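Local coordinates for protein lysozyme C (Equus asinus, PDB 5XUW) that hydrolyses the beta-1,4 linkages between N-acetylmuramic acid and N-acetylglucosamine in bacterial peptidoglycan and binds one calcium ion, at residues A[15-20]-A[26-31]; A[52-57]-A[65-70]; A[73-78]-A[95-100]; A[80-83]-A[89-92]. All blocks are in the same frame, centred on the assembly; numbering follows the deposited sequence.

Contact 1. Residues A[15-20]-A[26-31]; sequences QEMDGF and ANWVCM
The backbones of Met17 and Trp28 pass with their CA atoms 7.5 Å apart, where the loop after helix 5-14 turns back beside helix 25-36 in the C-type lysozyme fold. That loop leaves its helix through a Schellman motif with Glu16 as the C-prime residue, then makes a type II beta turn from Met17 to Phe20. Trp28 sends its broad indole toward the loop, and Met17 lies over it: CE sits above one face, 3.3 Å from the centroid of the six-membered ring and 8° off its normal, a close CH-pi contact. SD stands farther up on the same side, 4.6 Å from that centroid, which makes this a Met-aromatic contact as well. The unbranched thioether suits the place because bends at chi2 and chi3 turn the methyl onto the ring. Leu12 and Val99 add to the apolar surroundings of the indole. Phe20 CD2 lies 4.2 Å from Trp28 CZ2, its ring meeting the indole obliquely. The one polar atom of the indole is served at its edge, in the ring plane, by a weak hydrogen bond from Trp28 NE1 to Phe20 O, 3.3 Å long with an N-H...O angle of 141°.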
# COMPACT_ATOMS: atom_id res chain seq x y z
N GLN A 15 -9.67 -7.81 -6.05
CA GLN A 15 -8.36 -7.95 -6.70
C GLN A 15 -7.48 -9.04 -6.06
O GLN A 15 -6.26 -8.97 -6.14
CB GLN A 15 -7.62 -6.60 -6.68
CG GLN A 15 -8.36 -5.45 -7.35
CD GLN A 15 -8.48 -5.62 -8.85
OE1 GLN A 15 -7.50 -5.87 -9.55
NE2 GLN A 15 -9.69 -5.49 -9.35
N GLU A 16 -8.10 -10.03 -5.42
CA GLU A 16 -7.43 -11.24 -4.92
C GLU A 16 -6.35 -10.99 -3.86
O GLU A 16 -5.37 -11.74 -3.78
CB GLU A 16 -6.89 -12.07 -6.10
CG GLU A 16 -8.00 -12.57 -7.01
CD GLU A 16 -7.52 -13.49 -8.12
OE1 GLU A 16 -8.39 -14.12 -8.75
OE2 GLU A 16 -6.29 -13.58 -8.36
N MET A 17 -6.53 -9.96 -3.04
CA MET A 17 -5.52 -9.63 -2.02
C MET A 17 -5.63 -10.42 -0.73
O MET A 17 -4.67 -10.46 0.04
CB MET A 17 -5.54 -8.14 -1.68
CG MET A 17 -5.06 -7.26 -2.83
SD MET A 17 -3.31 -7.54 -3.16
CE MET A 17 -2.56 -6.28 -2.14
N ASP A 18 -6.78 -11.05 -0.47
CA ASP A 18 -6.93 -11.82 0.76
C ASP A 18 -5.98 -13.02 0.77
O ASP A 18 -6.09 -13.91 -0.08
CB ASP A 18 -8.36 -12.29 0.98
CG ASP A 18 -8.55 -12.94 2.34
OD1 ASP A 18 -7.88 -12.52 3.32
OD2 ASP A 18 -9.36 -13.88 2.44
N GLY A 19 -5.04 -13.02 1.70
CA GLY A 19 -4.02 -14.06 1.78
C GLY A 19 -2.88 -13.88 0.80
O GLY A 19 -1.97 -14.72 0.75
N PHE A 20 -2.87 -12.80 0.02
CA PHE A 20 -1.79 -12.58 -0.92
C PHE A 20 -0.49 -12.34 -0.17
O PHE A 20 -0.43 -11.49 0.73
CB PHE A 20 -2.05 -11.42 -1.88
CG PHE A 20 -1.07 -11.40 -3.01
CD1 PHE A 20 -1.35 -12.06 -4.21
CD2 PHE A 20 0.17 -10.80 -2.85
CE1 PHE A 20 -0.42 -12.06 -5.24
CE2 PHE A 20 1.10 -10.80 -3.88
CZ PHE A 20 0.81 -11.45 -5.07
N ALA A 26 -7.40 -7.99 6.18
CA ALA A 26 -7.33 -7.00 7.26
C ALA A 26 -5.95 -6.37 7.35
O ALA A 26 -5.82 -5.16 7.53
CB ALA A 26 -7.73 -7.61 8.59
N ASN A 27 -4.91 -7.19 7.22
CA ASN A 27 -3.54 -6.67 7.20
C ASN A 27 -3.27 -5.69 6.06
O ASN A 27 -2.65 -4.65 6.26
CB ASN A 27 -2.52 -7.81 7.21
CG ASN A 27 -2.13 -8.20 8.61
OD1 ASN A 27 -1.48 -7.43 9.30
ND2 ASN A 27 -2.56 -9.38 9.05
N TRP A 28 -3.74 -6.03 4.87
CA TRP A 28 -3.62 -5.15 3.70
C TRP A 28 -4.34 -3.81 3.89
O TRP A 28 -3.81 -2.74 3.57
CB TRP A 28 -4.17 -5.85 2.46
CG TRP A 28 -3.24 -6.89 1.93
CD1 TRP A 28 -3.39 -8.25 1.97
CD2 TRP A 28 -2.01 -6.64 1.27
NE1 TRP A 28 -2.31 -8.85 1.36
CE2 TRP A 28 -1.45 -7.89 0.93
CE3 TRP A 28 -1.32 -5.47 0.92
CZ2 TRP A 28 -0.24 -8.00 0.24
CZ3 TRP A 28 -0.13 -5.58 0.25
CH2 TRP A 28 0.40 -6.83 -0.09
N VAL A 29 -5.57 -3.88 4.40
CA VAL A 29 -6.36 -2.67 4.66
C VAL A 29 -5.70 -1.84 5.77
O VAL A 29 -5.61 -0.61 5.67
CB VAL A 29 -7.83 -2.99 4.98
CG1 VAL A 29 -8.61 -1.73 5.32
CG2 VAL A 29 -8.50 -3.68 3.79
N CYS A 30 -5.22 -2.52 6.81
CA CYS A 30 -4.52 -1.85 7.91
C CYS A 30 -3.29 -1.09 7.42
O CYS A 30 -3.07 0.07 7.78
CB CYS A 30 -4.15 -2.85 9.01
SG CYS A 30 -3.66 -2.09 10.57
N MET A 31 -2.49 -1.72 6.55
CA MET A 31 -1.31 -1.05 6.01
C MET A 31 -1.75 0.24 5.31
O MET A 31 -1.15 1.29 5.52
CB MET A 31 -0.54 -1.98 5.08
CG MET A 31 0.65 -1.36 4.35
SD MET A 31 0.24 -0.63 2.75
CE MET A 31 -0.04 -2.11 1.78

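Contact 2. Residues A[52-57]-A[65-70]; sequences YDYGLF and CKDNKR
Tyr54 reaches from strand 53-54 of the small antiparallel sheet to Cys65 and Asp67 in the long loop that follows strand 59-60. The packed part of the contact runs from the ring to its hydroxyl. Cys65 SG, half of the Cys65-Cys80 disulfide, approaches Tyr54 CD1 to 4.0 Å and meets the ring obliquely as a sulfur-aromatic contact. A half-cystine suits this buried spot, since it is compact, polarisable and fixed by its covalent bond. At the far end of the ring the chemistry becomes polar. Tyr54 OH donates a hydrogen bond of 2.7 Å to Asp67 OD2, which is met on its anti side, 19° out of the carboxylate plane, while ring and carboxylate planes stand 58° apart. Tyrosine suits the place because its ring packs on sulfur while the hydroxyl at its far end reaches the loop carboxylate. Asp67 CG sits between its own backbone N and carbonyl carbon (chi1 56°), and from there its other oxygen, OD1, accepts a weak 3.3 Å bond from Lys69 N. This outer side is looser: Asn68 and Lys69 are exposed, and Lys69 is modelled no farther than CG. The CB of Asp53, a predicted catalytic residue, is directed away from this loop. Phe43 packs edge-to-face on Tyr54, while farther along 52-57 Phe57 lies against helices 5-14, 25-36 and 89-100, so the segment runs from the sheet into the helical core.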
# COMPACT_ATOMS: atom_id res chain seq x y z
N TYR A 52 10.88 9.55 -2.07
CA TYR A 52 9.51 10.03 -1.89
C TYR A 52 8.53 8.87 -2.00
O TYR A 52 8.73 7.99 -2.84
CB TYR A 52 9.15 11.05 -2.97
CG TYR A 52 10.09 12.23 -3.03
N ASP A 53 7.47 8.90 -1.19
CA ASP A 53 6.45 7.85 -1.17
C ASP A 53 5.12 8.35 -1.74
O ASP A 53 4.66 9.43 -1.39
CB ASP A 53 6.22 7.34 0.26
CG ASP A 53 7.47 6.75 0.89
OD1 ASP A 53 8.28 6.13 0.19
OD2 ASP A 53 7.64 6.90 2.12
N TYR A 54 4.50 7.53 -2.59
CA TYR A 54 3.33 7.92 -3.36
C TYR A 54 2.13 7.04 -3.10
O TYR A 54 2.22 5.82 -3.19
CB TYR A 54 3.63 7.79 -4.84
CG TYR A 54 4.51 8.86 -5.43
CD1 TYR A 54 5.91 8.76 -5.37
CD2 TYR A 54 3.96 9.95 -6.10
CE1 TYR A 54 6.72 9.73 -5.94
CE2 TYR A 54 4.76 10.93 -6.67
CZ TYR A 54 6.14 10.82 -6.59
OH TYR A 54 6.94 11.79 -7.16
N GLY A 55 1.00 7.68 -2.82
CA GLY A 55 -0.30 7.04 -2.94
C GLY A 55 -0.76 6.27 -1.73
O GLY A 55 -0.18 6.37 -0.64
N LEU A 56 -1.81 5.49 -1.95
CA LEU A 56 -2.49 4.70 -0.91
C LEU A 56 -1.56 3.77 -0.15
O LEU A 56 -1.72 3.59 1.06
CB LEU A 56 -3.61 3.88 -1.57
CG LEU A 56 -4.57 3.08 -0.69
CD1 LEU A 56 -5.42 4.02 0.16
CD2 LEU A 56 -5.47 2.22 -1.55
N PHE A 57 -0.62 3.16 -0.87
CA PHE A 57 0.36 2.25 -0.29
C PHE A 57 1.76 2.86 -0.15
O PHE A 57 2.71 2.13 0.14
CB PHE A 57 0.45 0.97 -1.11
CG PHE A 57 -0.87 0.29 -1.35
CD1 PHE A 57 -1.77 0.06 -0.31
CD2 PHE A 57 -1.21 -0.16 -2.63
CE1 PHE A 57 -2.98 -0.58 -0.54
CE2 PHE A 57 -2.41 -0.81 -2.86
CZ PHE A 57 -3.30 -1.02 -1.81
N CYS A 65 8.64 2.86 -8.24
CA CYS A 65 8.14 3.69 -9.34
C CYS A 65 9.19 4.72 -9.72
O CYS A 65 10.16 4.94 -9.00
CB CYS A 65 6.82 4.38 -8.97
SG CYS A 65 6.91 5.59 -7.63
N LYS A 66 8.97 5.36 -10.87
CA LYS A 66 9.88 6.40 -11.33
C LYS A 66 9.18 7.75 -11.50
O LYS A 66 8.11 7.86 -12.10
CB LYS A 66 10.61 5.99 -12.61
CG LYS A 66 9.74 5.75 -13.83
CD LYS A 66 10.52 5.98 -15.12
CE LYS A 66 9.70 5.52 -16.31
NZ LYS A 66 10.11 6.16 -17.59
N ASP A 67 9.77 8.76 -10.88
CA ASP A 67 9.50 10.14 -11.23
C ASP A 67 10.85 10.60 -11.79
O ASP A 67 11.85 9.90 -11.64
CB ASP A 67 9.00 10.97 -10.03
CG ASP A 67 9.94 10.94 -8.83
OD1 ASP A 67 11.18 10.95 -9.00
OD2 ASP A 67 9.43 10.93 -7.69
N ASN A 68 10.89 11.75 -12.44
CA ASN A 68 12.14 12.16 -13.09
C ASN A 68 12.93 13.19 -12.26
O ASN A 68 13.56 14.09 -12.82
CB ASN A 68 11.85 12.63 -14.53
CG ASN A 68 11.22 11.53 -15.38
OD1 ASN A 68 10.09 11.65 -15.85
ND2 ASN A 68 11.95 10.43 -15.57
N LYS A 69 12.89 13.03 -10.93
CA LYS A 69 13.70 13.83 -9.99
C LYS A 69 14.72 13.02 -9.17
O LYS A 69 15.48 13.59 -8.40
CB LYS A 69 12.78 14.62 -9.05
CG LYS A 69 12.09 13.78 -7.98
N ARG A 70 14.71 11.69 -9.31
CA ARG A 70 15.80 10.85 -8.80
C ARG A 70 15.88 9.54 -9.57
O ARG A 70 14.94 9.16 -10.28
CB ARG A 70 15.66 10.59 -7.29
CG ARG A 70 14.44 9.76 -6.86
CD ARG A 70 14.69 9.00 -5.56
NE ARG A 70 15.66 7.92 -5.73
CZ ARG A 70 16.92 7.90 -5.26
NH1 ARG A 70 17.43 8.90 -4.55
NH2 ARG A 70 17.68 6.83 -5.52

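Contact 3. Residues A[73-78]-A[95-100]; sequences SNACNI and AKRVVR
A disulfide anchors this contact: Cys76, in the long loop after strand 59-60, is bonded to Cys94 on helix 89-100, one of the four disulfides of the C-type lysozyme fold. The loop makes a type I beta turn from Asn74 to Asn77, closed by the backbone bond from Asn77 N to Asn74 O (2.9 Å). It brings Cys76 nearest the helix opposite Arg97, with 7.1 Å between their CA atoms. Cys94 sits one residue before 95-100; between the two segments themselves, contact is mainly along Arg97. Its CG is anti to the backbone N (chi1 166°), and a bend at chi2 (73°) carries the rest of the chain past the turn. The aliphatic part passes the disulfide sulfur, with Arg97 CG 4.3 Å from Cys76 SG. Farther out the guanidinium presents a face to the methyl of Ala75, a small side chain that can lie against the flat group. Arginine suits such a partly exposed edge, because its methylenes and guanidinium face can pack on apolar atoms while its N-H groups remain directed outward around the rim of the plane. The charge finds its partner on its own side of the contact: NH1 forms a salt bridge with Asp101, just beyond the segment 95-100. Trp64 also touches the Arg97 side chain, and backbone hydrogen bonds of Ala75 with Trp63 and of Cys76 with Trp64 tie the turn to the preceding part of the loop. The side chains are not closely interlocked here: the nearest approach at the guanidinium is between Ala75 CB and Arg97 NH2, 3.9 Å.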
# COMPACT_ATOMS: atom_id res chain seq x y z
N SER A 73 15.13 2.07 -9.54
CA SER A 73 15.06 0.72 -10.11
C SER A 73 13.75 0.51 -10.85
O SER A 73 13.69 -0.32 -11.75
CB SER A 73 15.20 -0.34 -9.03
OG SER A 73 16.44 -0.22 -8.39
N ASN A 74 12.70 1.21 -10.43
CA ASN A 74 11.40 1.14 -11.09
C ASN A 74 10.93 -0.30 -11.28
O ASN A 74 10.53 -0.72 -12.38
CB ASN A 74 11.46 1.90 -12.42
CG ASN A 74 10.10 2.11 -13.05
OD1 ASN A 74 9.06 2.05 -12.38
ND2 ASN A 74 10.09 2.34 -14.36
N ALA A 75 10.99 -1.08 -10.20
CA ALA A 75 10.63 -2.50 -10.25
C ALA A 75 9.16 -2.77 -10.62
O ALA A 75 8.85 -3.87 -11.09
CB ALA A 75 10.98 -3.17 -8.93
N CYS A 76 8.28 -1.80 -10.40
CA CYS A 76 6.88 -1.90 -10.84
C CYS A 76 6.63 -1.35 -12.25
O CYS A 76 5.49 -1.41 -12.72
CB CYS A 76 5.95 -1.22 -9.83
SG CYS A 76 6.02 -1.98 -8.20
N ASN A 77 7.66 -0.82 -12.90
CA ASN A 77 7.57 -0.37 -14.29
C ASN A 77 6.45 0.65 -14.47
O ASN A 77 5.55 0.48 -15.29
CB ASN A 77 7.38 -1.58 -15.22
CG ASN A 77 7.53 -1.23 -16.69
OD1 ASN A 77 8.17 -0.25 -17.05
ND2 ASN A 77 6.91 -2.04 -17.54
N ILE A 78 6.49 1.70 -13.66
CA ILE A 78 5.38 2.64 -13.61
C ILE A 78 5.81 4.04 -13.17
O ILE A 78 6.69 4.19 -12.31
CB ILE A 78 4.26 2.07 -12.71
CG1 ILE A 78 2.94 2.80 -12.94
CG2 ILE A 78 4.66 2.09 -11.23
CD1 ILE A 78 1.77 2.12 -12.27
N ALA A 95 2.02 -3.25 -5.20
CA ALA A 95 2.11 -3.74 -3.81
C ALA A 95 2.29 -5.27 -3.75
O ALA A 95 3.03 -5.79 -2.90
CB ALA A 95 0.89 -3.31 -3.01
N LYS A 96 1.64 -5.98 -4.68
CA LYS A 96 1.85 -7.43 -4.84
C LYS A 96 3.33 -7.75 -5.13
O LYS A 96 3.87 -8.70 -4.56
CB LYS A 96 0.95 -7.99 -5.94
CG LYS A 96 -0.52 -8.09 -5.55
CD LYS A 96 -1.36 -8.59 -6.70
CE LYS A 96 -2.81 -8.76 -6.28
NZ LYS A 96 -3.64 -9.32 -7.38
N ARG A 97 3.97 -6.97 -6.00
CA ARG A 97 5.42 -7.11 -6.25
C ARG A 97 6.21 -6.79 -4.97
O ARG A 97 7.10 -7.56 -4.59
CB ARG A 97 5.85 -6.24 -7.47
CG ARG A 97 7.35 -6.00 -7.70
CD ARG A 97 8.12 -7.22 -8.22
NE ARG A 97 9.59 -7.00 -8.29
CZ ARG A 97 10.41 -6.90 -7.24
NH1 ARG A 97 9.95 -6.99 -6.00
NH2 ARG A 97 11.72 -6.68 -7.43
N VAL A 98 5.84 -5.71 -4.27
CA VAL A 98 6.58 -5.32 -3.07
C VAL A 98 6.57 -6.43 -2.00
O VAL A 98 7.63 -6.76 -1.47
CB VAL A 98 6.07 -4.00 -2.46
CG1 VAL A 98 6.80 -3.67 -1.16
CG2 VAL A 98 6.21 -2.85 -3.45
N VAL A 99 5.39 -7.00 -1.70
CA VAL A 99 5.31 -8.01 -0.61
C VAL A 99 6.08 -9.29 -0.86
O VAL A 99 6.39 -9.98 0.10
CB VAL A 99 3.91 -8.59 -0.23
CG1 VAL A 99 3.30 -7.89 0.94
CG2 VAL A 99 3.01 -8.87 -1.42
N ARG A 100 6.29 -9.64 -2.12
CA ARG A 100 7.00 -10.87 -2.45
C ARG A 100 8.51 -10.75 -2.15
O ARG A 100 9.19 -11.77 -2.09
CB ARG A 100 6.73 -11.30 -3.89
CG ARG A 100 5.28 -11.71 -4.10
CD ARG A 100 5.06 -12.37 -5.46
NE ARG A 100 5.38 -13.80 -5.45
CZ ARG A 100 5.47 -14.57 -6.53
NH1 ARG A 100 5.28 -14.07 -7.75
NH2 ARG A 100 5.76 -15.86 -6.39

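Contact 4. Residues A[80-83]-A[89-92]; sequences CSKL and DDDI. With CA (calcium ion), chain C.
Lys82 and Asp90 meet through a calcium ion, the lysine offering its backbone carbonyl and the aspartate one carboxylate oxygen. Lys82 O lies 2.3 Å from the metal and Asp90 OD1 2.4 Å. Asp90 CG stands between its backbone N and carbonyl carbon (chi1 51°), a rotamer that turns the carboxylate toward the 80-83 segment. OD1 then takes the ion together with a weak bond from Asp91 N, while OD2 stays off the metal and accepts a weak hydrogen bond from water 1, itself a calcium ligand. Asp91 takes the other course: its CG is anti to the carbonyl carbon (chi1 -56°), and a chi2 of 64° rotates the carboxylate until OD1 reaches the ion at 2.5 Å. This is the calcium-binding loop shared by alpha-lactalbumins and calcium-binding lysozymes, in which a short 3-10 turn, a loop and the start of a helix enclose the metal. Asp85 OD1 and Asn87 O complete the protein ligands, and with two waters the ion has seven. Aspartate suits the helix start, for its short side chain brings an anionic oxygen close to the backbone; the gathered negative charge is probably balanced largely by calcium. Lys82 binds the ion through its carbonyl, and its side chain, bent at chi3 and chi4, carries NZ away to 4.9 Å from Asp90 OD2, too far for a contact but perhaps near enough to ease the charge. Leu83, buried, lies beside Asp91; the two side chains run antiparallel alongside each other, with Leu83 CD2 3.5 Å from Asp91 OD2.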
# COMPACT_ATOMS: atom_id res chain seq x y z
N CYS A 80 5.39 7.36 -11.13
CA CYS A 80 4.87 7.55 -9.78
C CYS A 80 3.54 8.31 -9.75
O CYS A 80 2.72 8.07 -8.87
CB CYS A 80 5.88 8.27 -8.88
SG CYS A 80 7.42 7.37 -8.54
N SER A 81 3.32 9.19 -10.74
CA SER A 81 2.04 9.92 -10.86
C SER A 81 0.81 9.02 -11.00
O SER A 81 -0.28 9.41 -10.58
CB SER A 81 2.10 10.88 -12.05
OG SER A 81 2.42 10.20 -13.25
N LYS A 82 0.99 7.82 -11.55
CA LYS A 82 -0.10 6.85 -11.70
C LYS A 82 -0.50 6.20 -10.38
O LYS A 82 -1.47 5.44 -10.32
CB LYS A 82 0.28 5.79 -12.72
CG LYS A 82 0.57 6.39 -14.10
CD LYS A 82 1.33 5.43 -14.99
CE LYS A 82 0.41 4.38 -15.58
NZ LYS A 82 -0.42 4.94 -16.68
N LEU A 83 0.25 6.48 -9.31
CA LEU A 83 -0.11 6.06 -7.96
C LEU A 83 -0.81 7.18 -7.19
O LEU A 83 -0.96 7.07 -5.98
CB LEU A 83 1.16 5.61 -7.23
CG LEU A 83 1.99 4.56 -7.98
CD1 LEU A 83 3.32 4.32 -7.27
CD2 LEU A 83 1.21 3.27 -8.14
N ASP A 89 -5.79 -0.16 -9.16
CA ASP A 89 -5.38 -1.44 -9.74
C ASP A 89 -3.88 -1.54 -9.95
O ASP A 89 -3.28 -2.57 -9.62
CB ASP A 89 -6.12 -1.73 -11.05
CG ASP A 89 -7.60 -2.03 -10.84
OD1 ASP A 89 -8.04 -2.16 -9.68
OD2 ASP A 89 -8.33 -2.13 -11.85
N ASP A 90 -3.27 -0.48 -10.49
CA ASP A 90 -1.82 -0.49 -10.70
C ASP A 90 -1.05 -0.36 -9.38
O ASP A 90 0.02 -0.98 -9.21
CB ASP A 90 -1.35 0.51 -11.77
CG ASP A 90 -1.86 1.92 -11.56
OD1 ASP A 90 -2.37 2.24 -10.46
OD2 ASP A 90 -1.77 2.73 -12.52
N ASP A 91 -1.62 0.38 -8.43
CA ASP A 91 -1.07 0.41 -7.05
C ASP A 91 -1.06 -0.98 -6.43
O ASP A 91 -0.07 -1.40 -5.80
CB ASP A 91 -1.87 1.34 -6.12
CG ASP A 91 -1.98 2.76 -6.63
OD1 ASP A 91 -2.59 2.95 -7.69
OD2 ASP A 91 -1.49 3.68 -5.94
N ILE A 92 -2.16 -1.71 -6.63
CA ILE A 92 -2.30 -3.07 -6.09
C ILE A 92 -1.30 -4.02 -6.75
O ILE A 92 -0.63 -4.81 -6.07
CB ILE A 92 -3.74 -3.61 -6.28
CG1 ILE A 92 -4.69 -2.89 -5.32
CG2 ILE A 92 -3.80 -5.12 -6.09
CD1 ILE A 92 -6.15 -3.04 -5.68
CA CA C . -3.35 4.31 -9.60
O HOH W 1 -4.07 4.08 -11.84
O HOH W 2 -3.73 5.52 -7.56

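Overall arrangement
Contact 1 is the buried one, contact 3 lies at the surface, and contacts 2 and 4 are partly buried. Their chemistry follows: sulfur and aromatic packing in contact 1, a tyrosine bridging apolar and polar ground in contact 2, a disulfide with an arginine beside it in contact 3, and metal coordination in contact 4. Helix 89-100 serves both contacts 3 and 4, and its Lys96 and Val99 also pack on Phe20 and Trp28 of contact 1. The long loop after strand 59-60 supplies one segment to each of contacts 2, 3 and 4; the Cys65-Cys80 disulfide joins contacts 2 and 4, while Lys66 pairs with Ile78 between contacts 2 and 3.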